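Side-chain contacts in putative protease (Parabacteroides distasonis ATCC 8503, PDB 3KD4), which is of unknown function but may be an exported protease, with domains of two uncharacterised families: residues I147-P150 / E151-L155; T64-K67 / D68-V72. All coordinates share one frame; numbering follows the deposited sequence.

Interaction 1: residues I147-P150 / E151-L155; sequences ISVP and EGTPL. With PO4 (phosphate ion), chain D.
Pro150 and Thr153 are the first and last residues of a type II beta turn, which takes the chain off the end of strand 140-150. The strand lies inside the large mixed sheet of the DUF3857 region. One backbone hydrogen bond closes the turn. Thr153 N gives its proton to Pro150 O at 3.0 Å, in a fairly straight bond. Gly152 has a positive phi of 95°, where a beta carbon would clash with the carbonyl oxygen of Glu151.

Apolar packing follows the chain as it folds back along the strand. Thr153 CB lies 3.9 Å from Val149 CG2, and its methyl CG2 also touches that branch. Thr153 OG1 sits opposite its own carbonyl carbon (chi1 -68°), which brings it near the ring of Pro150, 3.5 Å from CD. Further on, Leu155 spreads both methyls against one branch of Ile147: CD1 and CD2 each lie 4.1 Å from CG2. Leu17, from strand 6-17, touches Val149, Pro150 and Thr153. Leu128 covers Ile147 and Val149.

Further polar contacts involve Lys175 and a phosphate ion. Lys175 NZ, on the neighbouring strand 174-184, bonds to Thr153 O and also to the phosphate, which is probably from the crystallisation liquor. The same ion lies alongside the aliphatic part of Glu151, with its O1 3.4 Å from Glu151 CG. The turn itself adds one grip on the phosphate: Gly152 N donates to its O2 at 2.7 Å, with an angle of 150° at the hydrogen.

Interaction 2: residues T64-K67 / D68-V72; sequences TRQK and DGTIV
Thr64 and Val72 form an antiparallel hydrogen-bonded pair, Arg65 and Ile71 the next non-hydrogen-bonded pair, and a type I turn from Gln66 to Gly69 reverses the chain. Thr64 N bonds to Val72 O, and Val72 N to Thr64 O. Beyond them Gln66 N meets Thr70 O at 2.8 Å, and Gly69 N closes the turn on Gln66 O at 2.9 Å.

Gln66 and Thr70 lie side by side and point the same way. Gln66 OE1 comes within 3.4 Å of Thr70 CB, while NE2 rests against Val72 CG2. The two ends of the amide have different polar partners. NE2 bonds to the backbone oxygen of Gly105. A water lies 2.8 Å from Gln66 OE1 and also meets Asp68 OD2. Cut back to alanine, this position would probably leave Gly105 O without this donor and the water without one of its partners, and open a gap beside Thr70 and Val72.

Asp68 OD1 accepts two bonds, both from the same face of its carboxylate and each about 30° out of its plane. Thr70 OG1 comes on the syn side at 2.7 Å and Thr70 N on the anti side at 2.9 Å. Together they tie the carboxylate to Thr70, two residues on, and fix its rotation. Its CG sits between the backbone N and carbonyl carbon (chi1 68°), which turns OD1 toward Thr70.

On the face of the sheet opposite Thr64 and Val72, Arg65 is extended from CG to NE. Its CG meets Ile71 CD1 at 3.8 Å. The guanidinium then has Gly69 CA over one face, offset toward its rim and 3.8 Å from NH2. The whole is a 3:5 beta hairpin, a type I turn with a G1 beta bulge at Gly69, and the bond from Thr70 N to Asp68 OD1 makes an Asx turn within its tip.

From the N terminus, the chain reaches interaction 2 first. There 64-67 and 68-72 close the hairpin between strands 55-65 and 71-73, at one edge of the eight-stranded mixed sheet. Interaction 1 opens later, where 147-150 and 151-155 turn the chain out of strand 140-150 toward strand 156-160. The contacts are in series, so neither nests in nor crosses the other. The centres of interaction 1 and interaction 2 are about 39 Å apart. The nearest atoms of interaction 1 and interaction 2 are about 27 Å apart. Both reach the same sheet and lie in the DUF3857 region. Interaction 2 joins the edge strand 71-73 to its neighbour 55-65, and interaction 1 leads away from an inner strand.

Interaction 1: residues I147-P150 / E151-L155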
loop_
_atom_site.group_PDB
_atom_site.type_symbol
_atom_site.label_atom_id
_atom_site.label_comp_id
_atom_site.label_asym_id
_atom_site.label_seq_id
_atom_site.Cartn_x
_atom_site.Cartn_y
_atom_site.Cartn_z
ATOM N N ILE A 147 25.777 -5.154 -2.371
ATOM C CA ILE A 147 25.344 -6.420 -1.723
ATOM C C ILE A 147 26.535 -7.360 -1.674
ATOM O O ILE A 147 27.209 -7.501 -2.683
ATOM C CB ILE A 147 24.223 -7.094 -2.505
ATOM C CG1 ILE A 147 22.986 -6.187 -2.603
ATOM C CG2 ILE A 147 23.821 -8.470 -1.854
ATOM C CD1 ILE A 147 21.968 -6.674 -3.748
ATOM N N SER A 148 26.844 -7.932 -0.509
ATOM C CA SER A 148 27.957 -8.884 -0.364
ATOM C C SER A 148 27.440 -10.139 0.258
ATOM O O SER A 148 26.737 -10.065 1.266
ATOM C CB SER A 148 29.051 -8.324 0.536
ATOM O OG SER A 148 29.492 -7.101 0.037
ATOM N N VAL A 149 27.787 -11.274 -0.341
ATOM C CA VAL A 149 27.396 -12.599 0.143
ATOM C C VAL A 149 28.609 -13.539 -0.024
ATOM O O VAL A 149 29.541 -13.237 -0.792
ATOM C CB VAL A 149 26.144 -13.170 -0.583
ATOM C CG1 VAL A 149 24.998 -12.135 -0.637
ATOM C CG2 VAL A 149 26.486 -13.657 -1.995
ATOM N N PRO A 150 28.600 -14.675 0.682
ATOM C CA PRO A 150 29.687 -15.640 0.517
ATOM C C PRO A 150 29.708 -16.238 -0.885
ATOM O O PRO A 150 28.673 -16.488 -1.456
ATOM C CB PRO A 150 29.388 -16.732 1.571
ATOM C CG PRO A 150 28.443 -16.102 2.528
ATOM C CD PRO A 150 27.627 -15.115 1.674
ATOM N N GLU A 151 30.903 -16.412 -1.435
ATOM C CA GLU A 151 31.027 -17.139 -2.681
ATOM C C GLU A 151 30.317 -18.457 -2.531
ATOM O O GLU A 151 30.394 -19.112 -1.488
ATOM C CB GLU A 151 32.491 -17.339 -3.088
ATOM C CG GLU A 151 32.983 -16.032 -3.638
ATOM C CD GLU A 151 34.401 -16.023 -4.123
ATOM O OE1 GLU A 151 35.169 -17.000 -3.868
ATOM O OE2 GLU A 151 34.735 -14.987 -4.757
ATOM N N GLY A 152 29.575 -18.797 -3.556
ATOM C CA GLY A 152 28.821 -20.029 -3.539
ATOM C C GLY A 152 27.381 -19.882 -3.097
ATOM O O GLY A 152 26.601 -20.850 -3.236
ATOM N N THR A 153 27.023 -18.724 -2.540
ATOM C CA THR A 153 25.656 -18.427 -2.168
ATOM C C THR A 153 24.927 -17.931 -3.431
ATOM O O THR A 153 25.441 -17.071 -4.159
ATOM C CB THR A 153 25.589 -17.338 -1.038
ATOM O OG1 THR A 153 26.126 -17.884 0.179
ATOM C CG2 THR A 153 24.130 -16.811 -0.754
ATOM N N PRO A 154 23.751 -18.488 -3.723
ATOM C CA PRO A 154 23.034 -17.945 -4.887
ATOM C C PRO A 154 22.598 -16.505 -4.636
ATOM O O PRO A 154 22.242 -16.171 -3.534
ATOM C CB PRO A 154 21.810 -18.865 -5.006
ATOM C CG PRO A 154 21.569 -19.329 -3.596
ATOM C CD PRO A 154 22.972 -19.518 -3.021
ATOM N N LEU A 155 22.648 -15.661 -5.653
ATOM C CA LEU A 155 22.222 -14.298 -5.520
ATOM C C LEU A 155 21.495 -13.896 -6.805
ATOM O O LEU A 155 22.012 -14.057 -7.900
ATOM C CB LEU A 155 23.397 -13.375 -5.204
ATOM C CG LEU A 155 23.089 -11.872 -5.163
ATOM C CD1 LEU A 155 22.146 -11.551 -4.049
ATOM C CD2 LEU A 155 24.384 -11.061 -5.013
HETATM P P PO4 D . 30.087 -17.786 -6.992
HETATM O O1 PO4 D . 31.220 -17.075 -6.293
HETATM O O2 PO4 D . 28.927 -17.853 -6.024
HETATM O O3 PO4 D . 29.688 -17.009 -8.223
HETATM O O4 PO4 D . 30.531 -19.167 -7.391
#

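Interaction 2: residues T64-K67 / D68-V72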
loop_
_atom_site.group_PDB
_atom_site.type_symbol
_atom_site.label_atom_id
_atom_site.label_comp_id
_atom_site.label_asym_id
_atom_site.label_seq_id
_atom_site.Cartn_x
_atom_site.Cartn_y
_atom_site.Cartn_z
ATOM N N THR A 64 25.923 17.371 12.283
ATOM C CA THR A 64 25.487 18.356 11.305
ATOM C C THR A 64 26.659 19.227 10.917
ATOM O O THR A 64 27.399 19.715 11.797
ATOM C CB THR A 64 24.390 19.234 11.884
ATOM O OG1 THR A 64 23.302 18.387 12.277
ATOM C CG2 THR A 64 23.954 20.316 10.881
ATOM N N ARG A 65 26.846 19.398 9.614
ATOM C CA ARG A 65 27.865 20.304 9.103
ATOM C C ARG A 65 27.218 21.573 8.612
ATOM O O ARG A 65 26.437 21.554 7.653
ATOM C CB ARG A 65 28.672 19.670 7.994
ATOM C CG ARG A 65 29.755 20.588 7.415
ATOM C CD ARG A 65 30.585 19.837 6.355
ATOM N NE ARG A 65 31.781 20.589 5.943
ATOM C CZ ARG A 65 31.790 21.777 5.299
ATOM N NH1 ARG A 65 30.665 22.424 4.969
ATOM N NH2 ARG A 65 32.959 22.356 4.990
ATOM N N GLN A 66 27.524 22.683 9.278
ATOM C CA GLN A 66 26.981 23.997 8.867
ATOM C C GLN A 66 27.767 24.528 7.694
ATOM O O GLN A 66 28.878 24.078 7.443
ATOM C CB GLN A 66 27.001 24.978 10.041
ATOM C CG GLN A 66 26.182 24.433 11.218
ATOM C CD GLN A 66 26.181 25.322 12.431
ATOM O OE1 GLN A 66 27.067 26.149 12.600
ATOM N NE2 GLN A 66 25.180 25.146 13.300
ATOM N N LYS A 67 27.201 25.495 6.986
ATOM C CA LYS A 67 27.795 25.980 5.735
ATOM C C LYS A 67 29.181 26.499 5.924
ATOM O O LYS A 67 30.015 26.334 5.042
ATOM C CB LYS A 67 27.005 27.124 5.118
ATOM C CG LYS A 67 25.769 26.732 4.438
ATOM C CD LYS A 67 25.229 27.906 3.622
ATOM C CE LYS A 67 25.749 27.869 2.193
ATOM N NZ LYS A 67 25.202 29.062 1.416
ATOM N N ASP A 68 29.449 27.124 7.058
ATOM C CA ASP A 68 30.794 27.637 7.323
ATOM C C ASP A 68 31.805 26.581 7.762
ATOM O O ASP A 68 32.923 26.933 8.134
ATOM C CB ASP A 68 30.755 28.781 8.342
ATOM C CG ASP A 68 30.364 28.332 9.753
ATOM O OD1 ASP A 68 30.170 27.124 10.030
ATOM O OD2 ASP A 68 30.242 29.216 10.610
ATOM N N GLY A 69 31.444 25.303 7.752
ATOM C CA GLY A 69 32.356 24.274 8.214
ATOM C C GLY A 69 32.198 23.843 9.672
ATOM O O GLY A 69 32.778 22.854 10.071
ATOM N N THR A 70 31.398 24.532 10.472
ATOM C CA THR A 70 31.198 24.113 11.880
ATOM C C THR A 70 30.564 22.743 11.929
ATOM O O THR A 70 29.629 22.463 11.185
ATOM C CB THR A 70 30.272 25.082 12.637
ATOM O OG1 THR A 70 30.829 26.394 12.540
ATOM C CG2 THR A 70 30.108 24.678 14.097
ATOM N N ILE A 71 31.090 21.882 12.777
ATOM C CA ILE A 71 30.561 20.523 12.940
ATOM C C ILE A 71 29.870 20.451 14.295
ATOM O O ILE A 71 30.480 20.747 15.345
ATOM C CB ILE A 71 31.667 19.448 12.872
ATOM C CG1 ILE A 71 32.398 19.501 11.515
ATOM C CG2 ILE A 71 31.075 18.026 13.229
ATOM C CD1 ILE A 71 31.601 19.017 10.288
ATOM N N VAL A 72 28.597 20.065 14.284
ATOM C CA VAL A 72 27.805 19.924 15.497
ATOM C C VAL A 72 27.436 18.453 15.657
ATOM O O VAL A 72 26.549 17.912 14.960
ATOM C CB VAL A 72 26.536 20.825 15.473
ATOM C CG1 VAL A 72 25.787 20.764 16.824
ATOM C CG2 VAL A 72 26.889 22.283 15.128
HETATM O O HOH W 1 27.692 28.534 11.376
#